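Local coordinates for Two-component system sensor histidine kinase (Bacteroides thetaiotaomicron, PDB 3OTT), which is the extracellular domain of a membrane-bound histidine kinase receptor that probably senses saccharides and passes the signal on by phosphorylating a histidine, at residues Val532-Gly537 against Gln548-Phe553; Asn558-Ser563 against Ser574-Leu579; Thr565-Ser570 against Leu602-Lys607; Gln325-Phe330 against Gly340-Leu345; Ala429-Ile434 against Ile441-Lys446. All blocks are in the same frame, centred on the assembly; numbering follows the deposited sequence.

Interaction 1 of 5, residues Val532-Gly537 against Gln548-Phe553; sequences VGFHGG and QQSISF
The ring of Phe553 lies over the backbone of Gly536 and Gly537, and this is the tight part of the contact. Its CE2 comes within 3.5 Å of Gly537 CA, and Gly537 N faces the same side of the ring. The first torsion of Phe553 (chi1 55°) places CG between the backbone N and the carbonyl carbon, which folds the ring back over the two glycines. Phe553 N also donates a hydrogen bond to Gly536 O (3.2 Å), from well above the carbonyl plane. Gly537 and Ser552 form an antiparallel non-hydrogen-bonded pair with their CA atoms 3.9 Å apart. Ser552 is the solvent-facing rim at this end, and its CB touches Gly536 O. The other end is looser. Ser550 OG stands at the edge of the Phe534 ring, 3.6 Å from CZ, and makes weak hydrogen bonds to Val538 O and Glu512. Phe534 to Gly537 is a type II beta turn, and Gly537 O sits over the centre of the Phe534 ring. This turn joins strands 530-534 and 537-542 of a four-stranded propeller blade. Strand 547-552 is one of the two outer strands, paired with 537-542. Beyond it, Phe553 meets the ring of Trp580 in the next blade.

Interaction 2 of 5, residues Asn558-Ser563 against Ser574-Leu579; sequences NNEILS and STTNGL
Ile561 and Thr575 form an antiparallel non-hydrogen-bonded pair, Ser563 and Ser574 a hydrogen-bonded one, and the register slips by one residue between them. The slip is a classic beta bulge, in which Leu562 and Ser563 both face Ser574. Ser574 O takes both amides, Leu562 N at 2.7 Å and Ser563 N at 3.3 Å. Ser574 N returns a bond to Ser563 O. Past the bulge, Thr576 N donates to Glu560 O at 3.1 Å, in the carbonyl plane.

Asn559 reaches over the turn with CG anti to its backbone N (chi1 166°). Its OD1 comes 3.5 Å from Asn577 CB, and the two amide planes stand 70° apart. The Asn559 side chain crosses that of Thr575 at about a right angle. Thr575 OG1 is held between backbone N and carbonyl carbon, turned into its own type I turn. There it accepts from Asn577 N, an ST turn, and donates to Gly578 O at 2.7 Å. Thr575 N reaches the same oxygen from the opposite face. At the exposed Thr576, OG1 lies 3.7 Å from Glu560 CB, and Leu562 CD2 also approaches it. Ser574 OG bonds to Phe599 O.

The contact belongs to the hairpin of strands 561-567 and 570-575 in a beta-propeller blade. Glu560 also packs on Lys132 of the second subunit. The chemistry is mostly backbone pairing. Asn559 ND2 is buried here with no hydrogen-bonding partner in the model, while the Thr575 hydroxyl both accepts and donates within the turn.

Interaction 3 of 5, residues Thr565-Ser570 against Leu602-Lys607; sequences TCVKNS and LLFDPK
Thr565 and Leu602 touch where two neighbouring blades of a beta-propeller pack side by side. Thr565 CG2 lies 3.7 Å from Leu602 CB. No hydrogen bond joins the two segments. Their strands run at 27° to each other, with axes 6.9 Å apart, so side chains fill the gap.

Phe604 supplies the largest part of the contact. Its CG is anti to the backbone N (chi1 180°), which sends the ring across to the end of strand 561-567. Phe604 CB meets Cys566 O at 3.6 Å. Val567 CA sits over one face of the ring, offset toward the rim, 4.2 Å from CD2. The opposite face carries Pro606 N over its centre, so the ring is held between its own chain and the other strand. Val567 CG2 adds an apolar touch to Phe604 CB. The Lys568 side chain also touches the ring and crosses Phe604 at about a right angle.

In the next shell, a type II' turn from Val567 to Ser570 closes the hairpin and places Lys568. Val567 and Phe604 both pack on Val611 and Ser624. Leu602 rests on Leu613, and Asp605 forms a salt bridge with Arg331 of the blade beyond. Lys568 NZ forms a salt bridge with Asp609 OD1 and lies 4.1 Å from Phe604 CZ.

Interaction 4 of 5, residues Gln325-Phe330 against Gly340-Leu345; sequences QFYSLF and GGANGL
Tyr327 N and Ser328 N both donate to Gly340 O, and these backbone bonds carry the contact. The bond from Tyr327 N is 2.8 Å and lies in the carbonyl plane, on a lone pair. The one from Ser328 N is 3.0 Å and tilted 31° from that plane. Gly340 N answers with a nearly straight bond to Ser328 O (2.8 Å). Ala342 N donates to Gln325 O. With two residues facing Gly340, this is a classic beta bulge.

Weaker CA-H...O contacts add to the pairing. Gly341 CA lies 3.0 Å from Gln325 O, and Phe326 CA approaches Gly340 O. The backbones come close at Gly341, with its CA 4.2 Å from Phe326 CA.

The bulge lies in the hairpin of strands 326-331 and 337-341, the first two strands of a four-stranded beta-propeller blade. Strand 344-348 follows after a short turn, with Gly341 N bonded to Gly344 O.

Among the side chains, the two rings turn an edge to the partner segment. The edge of Phe326 meets Gly340, with CD2 3.9 Å from Gly340 N. Tyr327 has CG anti to its carbonyl carbon (chi1 -63°), which lays the ring alongside the turn. Its CD2 is 3.8 Å from Ala342 N, and its CE2 touches the Ala342 methyl at 4.2 Å.

The polar ends find partners outside the two segments. Gln325 NE2 bonds to Thr600 OG1. Tyr327 OH bonds to Gln127 NE2 of the second subunit, and Gln325 and Ala342 pack on Asp113 of that same subunit.

Interaction 5 of 5, residues Ala429-Ile434 against Ile441-Lys446; sequences AGQLWI and IFVVDK
Leu432 pairs with Val444, and Ile434 with Phe442, through reciprocal backbone hydrogen bonds. Leu432 N to Val444 O and Ile434 N to Phe442 O are each 2.7 Å. A fifth bond, Lys446 N to Gly430 O (2.8 Å), holds the end of the ladder where helix 446-451 begins. CA-H...O contacts fill in between, such as Trp433 CA to Phe442 O.

This is a regular antiparallel hairpin of a beta-propeller blade, formed by strands 431-436 and 441-445.

Apolar contacts cover both faces. On one, Val443 CG2 makes a CH-pi contact over the six-membered ring of Trp433, 3.5 Å from its centroid and 5° off the normal. Val443 CG1 is anti to the backbone N (chi1 -180°) and turns toward Gln431 CD. Ile441 CG2 comes within 3.9 Å of Trp433 CE3. The indole also stacks with Phe425. On the other face, Ile434 CD1 meets Val444 CG2 at 4.2 Å, and Leu432 CD1 lies 3.8 Å from Lys446 CD.

Polar groups are held from outside. Trp433 NE1 bonds to Asp427 OD2. Asp445 OD1 caps the helix at Lys448 N. Lys446 NZ forms salt bridges with Asp381, Glu383 and Glu426.

From the N terminus, interaction 4 comes first and closes a short hairpin loop. Interaction 5 closes a still shorter one, in a blade farther along. Interaction 1 follows and joins the turn between the middle strands of its blade to the end of the outer strand 547-552. Interactions 2 and 3 then cross, since their segments alternate and both use strand 561-567. Interaction 2 stays within one blade, whereas interaction 3 ties that blade to the next. None of the five nests in another. Interaction 2 touches interaction 1 through a probable hydrogen bond from Gly536 N to Asn559 O. Leu603 packs on Leu329, which links interaction 3 back to interaction 4.

Interaction 1 of 5, residues Val532-Gly537 against Gln548-Phe553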
# COMPACT_ATOMS: atom_id res chain seq x y z
N VAL B 532 29.19 -9.81 26.46
CA VAL B 532 29.37 -10.69 25.31
C VAL B 532 28.21 -11.71 25.21
O VAL B 532 27.82 -12.37 26.18
CB VAL B 532 30.74 -11.45 25.35
CG1 VAL B 532 31.00 -12.23 23.98
CG2 VAL B 532 31.92 -10.48 25.59
N GLY B 533 27.64 -11.84 24.02
CA GLY B 533 26.52 -12.74 23.83
C GLY B 533 27.06 -13.95 23.12
O GLY B 533 27.92 -13.84 22.22
N PHE B 534 26.58 -15.11 23.56
CA PHE B 534 26.81 -16.35 22.88
C PHE B 534 25.52 -17.19 22.95
O PHE B 534 24.51 -16.80 23.59
CB PHE B 534 28.01 -17.11 23.49
CG PHE B 534 27.95 -17.28 25.00
CD1 PHE B 534 27.28 -18.35 25.58
CD2 PHE B 534 28.61 -16.38 25.84
CE1 PHE B 534 27.24 -18.53 26.97
CE2 PHE B 534 28.60 -16.55 27.25
CZ PHE B 534 27.89 -17.61 27.81
N HIS B 535 25.58 -18.35 22.31
CA HIS B 535 24.45 -19.27 22.30
C HIS B 535 24.02 -19.67 23.69
O HIS B 535 24.70 -20.44 24.34
CB HIS B 535 24.73 -20.52 21.41
CG HIS B 535 24.48 -20.25 19.96
ND1 HIS B 535 25.23 -19.33 19.23
CD2 HIS B 535 23.54 -20.73 19.11
CE1 HIS B 535 24.77 -19.27 17.99
NE2 HIS B 535 23.75 -20.12 17.89
N GLY B 536 22.86 -19.14 24.10
CA GLY B 536 22.22 -19.49 25.36
C GLY B 536 22.89 -18.99 26.62
O GLY B 536 22.86 -19.67 27.66
N GLY B 537 23.49 -17.81 26.54
CA GLY B 537 24.06 -17.15 27.70
C GLY B 537 24.81 -15.86 27.36
O GLY B 537 24.99 -15.48 26.15
N GLN B 548 35.67 -11.58 34.86
CA GLN B 548 34.65 -12.08 34.00
C GLN B 548 33.70 -12.98 34.78
O GLN B 548 34.14 -13.82 35.55
CB GLN B 548 35.42 -12.84 32.91
CG GLN B 548 34.64 -13.58 31.99
CD GLN B 548 34.46 -14.97 32.45
OE1 GLN B 548 33.37 -15.33 32.92
NE2 GLN B 548 35.51 -15.78 32.34
N GLN B 549 32.40 -12.80 34.57
CA GLN B 549 31.37 -13.69 35.12
C GLN B 549 30.38 -14.04 33.98
O GLN B 549 30.15 -13.28 33.05
CB GLN B 549 30.62 -13.01 36.29
CG GLN B 549 30.59 -13.81 37.59
CD GLN B 549 29.58 -13.24 38.63
OE1 GLN B 549 29.99 -12.57 39.58
NE2 GLN B 549 28.28 -13.50 38.45
N SER B 550 29.80 -15.21 34.08
CA SER B 550 29.08 -15.74 32.97
C SER B 550 27.84 -16.45 33.47
O SER B 550 27.85 -17.02 34.55
CB SER B 550 30.02 -16.73 32.26
OG SER B 550 29.44 -17.03 31.05
N ILE B 551 26.75 -16.38 32.70
CA ILE B 551 25.53 -17.11 33.04
C ILE B 551 24.96 -17.75 31.80
O ILE B 551 25.27 -17.35 30.69
CB ILE B 551 24.41 -16.18 33.60
CG1 ILE B 551 24.23 -14.97 32.70
CG2 ILE B 551 24.68 -15.80 35.06
CD1 ILE B 551 22.84 -14.48 32.65
N SER B 552 24.10 -18.73 31.99
CA SER B 552 23.37 -19.28 30.87
C SER B 552 21.92 -19.13 31.23
O SER B 552 21.56 -19.14 32.39
CB SER B 552 23.72 -20.75 30.62
OG SER B 552 23.19 -21.55 31.65
N PHE B 553 21.08 -18.95 30.24
CA PHE B 553 19.72 -18.68 30.57
C PHE B 553 18.82 -19.45 29.65
O PHE B 553 19.10 -19.59 28.45
CB PHE B 553 19.43 -17.17 30.52
CG PHE B 553 19.78 -16.53 29.23
CD1 PHE B 553 18.99 -16.73 28.09
CD2 PHE B 553 20.90 -15.73 29.13
CE1 PHE B 553 19.31 -16.16 26.87
CE2 PHE B 553 21.22 -15.14 27.91
CZ PHE B 553 20.42 -15.37 26.78

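Interaction 2 of 5, residues Asn558-Ser563 against Ser574-Leu579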
# COMPACT_ATOMS: atom_id res chain seq x y z
N ASN B 558 21.54 -24.21 22.64
CA ASN B 558 21.86 -23.66 21.32
C ASN B 558 20.67 -22.79 20.91
O ASN B 558 19.76 -23.24 20.18
CB ASN B 558 22.17 -24.81 20.32
CG ASN B 558 23.31 -25.78 20.83
OD1 ASN B 558 24.46 -25.36 21.08
ND2 ASN B 558 22.98 -27.09 20.97
N ASN B 559 20.67 -21.55 21.44
CA ASN B 559 19.57 -20.59 21.35
C ASN B 559 20.14 -19.21 21.02
O ASN B 559 20.72 -18.56 21.87
CB ASN B 559 18.80 -20.54 22.67
CG ASN B 559 17.87 -19.34 22.78
OD1 ASN B 559 17.23 -18.96 21.79
ND2 ASN B 559 17.79 -18.73 23.97
N GLU B 560 19.98 -18.78 19.78
CA GLU B 560 20.72 -17.68 19.22
C GLU B 560 20.32 -16.30 19.72
O GLU B 560 19.16 -15.96 19.80
CB GLU B 560 20.59 -17.68 17.72
CG GLU B 560 20.77 -19.05 17.01
CD GLU B 560 20.47 -18.95 15.50
OE1 GLU B 560 20.33 -17.79 14.99
OE2 GLU B 560 20.37 -20.01 14.83
N ILE B 561 21.30 -15.48 20.00
CA ILE B 561 21.07 -14.09 20.39
C ILE B 561 21.00 -13.21 19.13
O ILE B 561 21.93 -13.24 18.32
CB ILE B 561 22.17 -13.58 21.33
CG1 ILE B 561 22.10 -14.34 22.68
CG2 ILE B 561 22.03 -12.12 21.53
CD1 ILE B 561 22.95 -13.75 23.76
N LEU B 562 19.91 -12.46 18.99
CA LEU B 562 19.69 -11.64 17.79
C LEU B 562 20.12 -10.16 17.99
O LEU B 562 20.68 -9.55 17.09
CB LEU B 562 18.23 -11.75 17.27
CG LEU B 562 17.52 -13.07 16.84
CD1 LEU B 562 16.04 -12.80 16.33
CD2 LEU B 562 18.30 -13.95 15.80
N SER B 563 19.88 -9.63 19.19
CA SER B 563 20.16 -8.28 19.54
C SER B 563 20.25 -8.15 21.06
O SER B 563 19.59 -8.89 21.80
CB SER B 563 19.06 -7.34 19.03
OG SER B 563 19.50 -5.98 19.11
N SER B 574 17.31 -10.07 22.91
CA SER B 574 16.36 -10.65 21.99
C SER B 574 16.99 -11.89 21.36
O SER B 574 18.14 -11.84 20.92
CB SER B 574 16.03 -9.64 20.92
OG SER B 574 15.13 -10.23 20.02
N THR B 575 16.28 -13.01 21.39
CA THR B 575 16.79 -14.26 20.89
C THR B 575 15.70 -14.89 20.02
O THR B 575 14.54 -14.46 20.03
CB THR B 575 17.01 -15.33 22.00
OG1 THR B 575 15.72 -15.74 22.51
CG2 THR B 575 17.88 -14.84 23.14
N THR B 576 16.08 -15.97 19.35
CA THR B 576 15.20 -16.82 18.59
C THR B 576 14.03 -17.37 19.41
O THR B 576 12.96 -17.63 18.86
CB THR B 576 16.01 -18.03 18.10
OG1 THR B 576 16.94 -17.57 17.11
CG2 THR B 576 15.08 -19.11 17.48
N ASN B 577 14.25 -17.57 20.70
CA ASN B 577 13.21 -18.14 21.54
C ASN B 577 12.49 -17.12 22.46
O ASN B 577 11.70 -17.48 23.32
CB ASN B 577 13.75 -19.38 22.29
CG ASN B 577 13.65 -20.69 21.44
OD1 ASN B 577 14.15 -20.76 20.29
ND2 ASN B 577 12.99 -21.71 21.99
N GLY B 578 12.77 -15.84 22.25
CA GLY B 578 12.11 -14.79 23.00
C GLY B 578 13.02 -13.72 23.59
O GLY B 578 14.20 -13.59 23.23
N LEU B 579 12.44 -12.96 24.50
CA LEU B 579 13.05 -11.81 25.08
C LEU B 579 13.47 -12.09 26.53
O LEU B 579 12.66 -12.49 27.35
CB LEU B 579 12.03 -10.66 25.04
CG LEU B 579 12.49 -9.24 24.73
CD1 LEU B 579 11.53 -8.21 25.44
CD2 LEU B 579 13.89 -8.95 25.11

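Interaction 3 of 5, residues Thr565-Ser570 against Leu602-Lys607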
# COMPACT_ATOMS: atom_id res chain seq x y z
N THR B 565 20.55 -4.91 24.19
CA THR B 565 20.74 -3.50 24.45
C THR B 565 20.62 -3.14 25.93
O THR B 565 19.90 -3.83 26.68
CB THR B 565 19.80 -2.65 23.54
OG1 THR B 565 20.43 -1.41 23.27
CG2 THR B 565 18.42 -2.40 24.15
N CYS B 566 21.29 -2.05 26.35
CA CYS B 566 21.19 -1.58 27.76
C CYS B 566 19.92 -0.78 27.92
O CYS B 566 19.64 0.11 27.12
CB CYS B 566 22.33 -0.65 28.19
SG CYS B 566 23.90 -1.45 28.13
N VAL B 567 19.17 -1.10 28.96
CA VAL B 567 17.96 -0.38 29.33
C VAL B 567 18.09 -0.04 30.83
O VAL B 567 17.74 -0.85 31.67
CB VAL B 567 16.71 -1.25 29.04
CG1 VAL B 567 15.47 -0.59 29.54
CG2 VAL B 567 16.56 -1.54 27.50
N LYS B 568 18.66 1.11 31.14
CA LYS B 568 18.88 1.53 32.56
C LYS B 568 19.72 0.50 33.33
O LYS B 568 20.89 0.30 33.02
CB LYS B 568 17.54 1.71 33.28
CG LYS B 568 16.65 2.86 32.86
CD LYS B 568 15.29 2.66 33.55
CE LYS B 568 14.48 3.93 33.64
NZ LYS B 568 13.67 4.05 32.41
N ASN B 569 19.10 -0.19 34.28
CA ASN B 569 19.81 -1.13 35.15
C ASN B 569 19.77 -2.55 34.67
O ASN B 569 20.26 -3.47 35.35
CB ASN B 569 19.28 -1.04 36.58
CG ASN B 569 19.69 0.23 37.25
OD1 ASN B 569 20.87 0.63 37.19
ND2 ASN B 569 18.74 0.90 37.90
N SER B 570 19.21 -2.73 33.49
CA SER B 570 19.11 -4.03 32.89
C SER B 570 19.81 -4.10 31.53
O SER B 570 20.10 -3.08 30.90
CB SER B 570 17.63 -4.38 32.73
OG SER B 570 16.99 -4.36 34.01
N LEU B 602 17.14 -3.65 18.59
CA LEU B 602 16.61 -3.02 19.84
C LEU B 602 17.14 -1.56 20.06
O LEU B 602 18.29 -1.28 19.74
CB LEU B 602 16.91 -3.87 21.10
CG LEU B 602 16.38 -5.31 21.28
CD1 LEU B 602 17.20 -6.10 22.33
CD2 LEU B 602 14.86 -5.41 21.64
N LEU B 603 16.30 -0.66 20.58
CA LEU B 603 16.74 0.71 20.88
C LEU B 603 16.03 1.25 22.11
O LEU B 603 14.78 1.33 22.16
CB LEU B 603 16.46 1.65 19.70
CG LEU B 603 16.76 3.19 19.88
CD1 LEU B 603 18.26 3.49 19.99
CD2 LEU B 603 16.17 4.06 18.78
N PHE B 604 16.82 1.64 23.11
CA PHE B 604 16.31 2.37 24.24
C PHE B 604 16.36 3.87 23.98
O PHE B 604 17.43 4.40 23.74
CB PHE B 604 17.17 2.08 25.45
CG PHE B 604 16.74 2.80 26.70
CD1 PHE B 604 15.40 2.87 27.06
CD2 PHE B 604 17.69 3.40 27.54
CE1 PHE B 604 14.98 3.57 28.25
CE2 PHE B 604 17.28 4.09 28.71
CZ PHE B 604 15.93 4.18 29.04
N ASP B 605 15.20 4.55 24.04
CA ASP B 605 15.14 6.03 24.00
C ASP B 605 14.94 6.60 25.41
O ASP B 605 13.84 6.53 25.95
CB ASP B 605 14.02 6.55 23.08
CG ASP B 605 14.12 8.11 22.82
OD1 ASP B 605 15.23 8.74 22.92
OD2 ASP B 605 13.07 8.71 22.48
N PRO B 606 16.01 7.17 26.00
CA PRO B 606 15.92 7.67 27.37
C PRO B 606 14.94 8.82 27.52
O PRO B 606 14.30 8.93 28.56
CB PRO B 606 17.36 8.13 27.69
CG PRO B 606 18.21 7.50 26.71
CD PRO B 606 17.36 7.33 25.45
N LYS B 607 14.81 9.67 26.50
CA LYS B 607 13.84 10.79 26.54
C LYS B 607 12.40 10.31 26.69
O LYS B 607 11.64 10.81 27.53
CB LYS B 607 13.95 11.68 25.28
CG LYS B 607 15.26 12.47 25.12
CD LYS B 607 15.33 13.11 23.71
CE LYS B 607 16.28 14.34 23.68
NZ LYS B 607 17.71 13.94 23.49

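Interaction 4 of 5, residues Gln325-Phe330 against Gly340-Leu345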
# COMPACT_ATOMS: atom_id res chain seq x y z
N GLN B 325 13.22 -5.65 6.94
CA GLN B 325 13.58 -6.29 8.20
C GLN B 325 14.59 -5.39 8.96
O GLN B 325 15.70 -5.14 8.48
CB GLN B 325 14.21 -7.65 7.94
CG GLN B 325 14.63 -8.40 9.25
CD GLN B 325 13.46 -9.10 9.87
OE1 GLN B 325 12.61 -9.63 9.15
NE2 GLN B 325 13.40 -9.12 11.20
N PHE B 326 14.22 -4.95 10.16
CA PHE B 326 14.99 -3.93 10.86
C PHE B 326 16.13 -4.48 11.66
O PHE B 326 15.91 -5.33 12.54
CB PHE B 326 14.06 -3.07 11.76
CG PHE B 326 13.07 -2.24 10.98
CD1 PHE B 326 11.73 -2.51 11.05
CD2 PHE B 326 13.49 -1.18 10.18
CE1 PHE B 326 10.82 -1.74 10.33
CE2 PHE B 326 12.59 -0.42 9.43
CZ PHE B 326 11.27 -0.69 9.52
N TYR B 327 17.35 -4.03 11.32
CA TYR B 327 18.58 -4.44 12.00
C TYR B 327 19.28 -3.34 12.82
O TYR B 327 20.09 -3.63 13.71
CB TYR B 327 19.59 -5.13 11.04
CG TYR B 327 19.04 -6.44 10.44
CD1 TYR B 327 18.83 -7.59 11.24
CD2 TYR B 327 18.73 -6.53 9.10
CE1 TYR B 327 18.34 -8.81 10.68
CE2 TYR B 327 18.22 -7.73 8.53
CZ TYR B 327 18.06 -8.86 9.33
OH TYR B 327 17.56 -10.02 8.74
N SER B 328 18.95 -2.09 12.52
CA SER B 328 19.51 -0.94 13.23
C SER B 328 18.42 0.09 13.42
O SER B 328 17.75 0.52 12.46
CB SER B 328 20.63 -0.28 12.46
OG SER B 328 21.58 -1.24 12.09
N LEU B 329 18.23 0.43 14.69
CA LEU B 329 17.35 1.50 15.11
C LEU B 329 18.25 2.51 15.83
O LEU B 329 19.22 2.14 16.53
CB LEU B 329 16.31 0.96 16.05
CG LEU B 329 15.61 -0.33 15.59
CD1 LEU B 329 14.80 -0.91 16.73
CD2 LEU B 329 14.72 -0.11 14.35
N PHE B 330 17.98 3.79 15.56
CA PHE B 330 18.74 4.88 16.08
C PHE B 330 17.89 6.14 16.04
O PHE B 330 17.10 6.35 15.14
CB PHE B 330 20.02 5.07 15.28
CG PHE B 330 21.02 5.99 15.94
CD1 PHE B 330 21.84 5.53 16.98
CD2 PHE B 330 21.13 7.35 15.53
CE1 PHE B 330 22.78 6.42 17.61
CE2 PHE B 330 22.03 8.24 16.14
CZ PHE B 330 22.85 7.78 17.19
N GLY B 340 16.60 1.12 9.94
CA GLY B 340 17.12 0.50 8.69
C GLY B 340 17.33 -1.00 8.87
O GLY B 340 17.38 -1.53 10.01
N GLY B 341 17.50 -1.68 7.76
CA GLY B 341 17.78 -3.10 7.79
C GLY B 341 18.03 -3.65 6.41
O GLY B 341 18.77 -3.07 5.66
N ALA B 342 17.35 -4.72 6.04
CA ALA B 342 17.60 -5.43 4.77
C ALA B 342 17.23 -4.57 3.61
O ALA B 342 17.87 -4.63 2.59
CB ALA B 342 16.78 -6.71 4.72
N ASN B 343 16.15 -3.80 3.72
CA ASN B 343 15.63 -3.11 2.54
C ASN B 343 15.75 -1.60 2.64
O ASN B 343 14.75 -0.89 2.41
CB ASN B 343 14.14 -3.46 2.31
CG ASN B 343 13.64 -3.05 0.88
OD1 ASN B 343 14.44 -2.92 -0.08
ND2 ASN B 343 12.32 -2.83 0.75
N GLY B 344 16.93 -1.09 3.00
CA GLY B 344 17.13 0.37 3.04
C GLY B 344 16.86 1.04 4.39
O GLY B 344 16.69 0.38 5.43
N LEU B 345 16.81 2.37 4.39
CA LEU B 345 16.86 3.12 5.63
C LEU B 345 15.79 4.21 5.65
O LEU B 345 15.73 5.05 4.76
CB LEU B 345 18.27 3.75 5.78
CG LEU B 345 18.60 4.68 6.96
CD1 LEU B 345 18.64 3.99 8.32
CD2 LEU B 345 19.96 5.44 6.73

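Interaction 5 of 5, residues Ala429-Ile434 against Ile441-Lys446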
# COMPACT_ATOMS: atom_id res chain seq x y z
N ALA B 429 40.16 11.07 19.21
CA ALA B 429 41.24 11.81 18.52
C ALA B 429 40.96 12.10 17.03
O ALA B 429 41.87 12.12 16.23
CB ALA B 429 42.59 11.08 18.71
N GLY B 430 39.69 12.31 16.65
CA GLY B 430 39.35 12.63 15.26
C GLY B 430 39.43 11.43 14.33
O GLY B 430 39.37 11.56 13.11
N GLN B 431 39.54 10.23 14.87
CA GLN B 431 39.67 9.10 13.95
C GLN B 431 38.40 8.22 13.87
O GLN B 431 37.80 7.93 14.87
CB GLN B 431 40.92 8.27 14.30
CG GLN B 431 42.28 9.01 14.19
CD GLN B 431 43.40 8.13 14.70
OE1 GLN B 431 43.27 7.50 15.77
NE2 GLN B 431 44.49 8.02 13.92
N LEU B 432 38.04 7.78 12.68
CA LEU B 432 36.93 6.84 12.52
C LEU B 432 37.45 5.43 12.49
O LEU B 432 38.40 5.17 11.79
CB LEU B 432 36.27 7.12 11.19
CG LEU B 432 34.82 7.53 11.00
CD1 LEU B 432 34.34 8.37 12.18
CD2 LEU B 432 34.76 8.23 9.62
N TRP B 433 36.87 4.53 13.27
CA TRP B 433 37.29 3.11 13.34
C TRP B 433 36.20 2.34 12.59
O TRP B 433 35.01 2.51 12.91
CB TRP B 433 37.37 2.66 14.81
CG TRP B 433 38.64 3.15 15.50
CD1 TRP B 433 38.98 4.46 15.84
CD2 TRP B 433 39.75 2.34 15.92
NE1 TRP B 433 40.21 4.48 16.45
CE2 TRP B 433 40.71 3.20 16.49
CE3 TRP B 433 40.00 0.95 15.89
CZ2 TRP B 433 41.93 2.73 17.01
CZ3 TRP B 433 41.22 0.47 16.41
CH2 TRP B 433 42.17 1.36 16.95
N ILE B 434 36.59 1.57 11.58
CA ILE B 434 35.63 0.92 10.68
C ILE B 434 35.90 -0.57 10.62
O ILE B 434 36.99 -0.99 10.27
CB ILE B 434 35.73 1.53 9.27
CG1 ILE B 434 35.46 3.03 9.33
CG2 ILE B 434 34.77 0.83 8.28
CD1 ILE B 434 36.14 3.79 8.20
N ILE B 441 40.04 -4.21 10.21
CA ILE B 441 39.63 -2.89 10.72
C ILE B 441 40.46 -1.73 10.10
O ILE B 441 41.69 -1.80 9.94
CB ILE B 441 39.77 -2.83 12.28
CG1 ILE B 441 38.87 -3.89 12.96
CG2 ILE B 441 39.48 -1.41 12.81
CD1 ILE B 441 39.42 -4.31 14.39
N PHE B 442 39.79 -0.67 9.73
CA PHE B 442 40.45 0.51 9.19
C PHE B 442 40.30 1.65 10.20
O PHE B 442 39.21 1.83 10.81
CB PHE B 442 39.77 0.96 7.87
CG PHE B 442 39.84 -0.08 6.78
CD1 PHE B 442 38.94 -1.15 6.72
CD2 PHE B 442 40.81 0.03 5.79
CE1 PHE B 442 39.03 -2.13 5.66
CE2 PHE B 442 40.92 -0.96 4.77
CZ PHE B 442 40.03 -2.01 4.71
N VAL B 443 41.38 2.41 10.37
CA VAL B 443 41.38 3.59 11.21
C VAL B 443 41.72 4.77 10.31
O VAL B 443 42.80 4.76 9.69
CB VAL B 443 42.39 3.48 12.32
CG1 VAL B 443 42.35 4.74 13.17
CG2 VAL B 443 42.15 2.19 13.17
N VAL B 444 40.78 5.71 10.17
CA VAL B 444 40.84 6.78 9.18
C VAL B 444 40.69 8.16 9.82
O VAL B 444 39.88 8.37 10.74
CB VAL B 444 39.68 6.62 8.17
CG1 VAL B 444 39.42 7.89 7.36
CG2 VAL B 444 39.92 5.42 7.19
N ASP B 445 41.48 9.11 9.36
CA ASP B 445 41.36 10.47 9.83
C ASP B 445 40.03 11.09 9.36
O ASP B 445 39.82 11.31 8.17
CB ASP B 445 42.57 11.29 9.39
CG ASP B 445 42.53 12.74 9.97
OD1 ASP B 445 41.57 13.49 9.69
OD2 ASP B 445 43.48 13.11 10.70
N LYS B 446 39.11 11.35 10.28
CA LYS B 446 37.75 11.76 9.92
C LYS B 446 37.69 13.03 9.03
O LYS B 446 37.11 13.01 7.93
CB LYS B 446 36.91 11.94 11.18
CG LYS B 446 35.41 11.99 10.91
CD LYS B 446 34.67 12.19 12.16
CE LYS B 446 34.60 13.73 12.51
NZ LYS B 446 33.43 13.93 13.42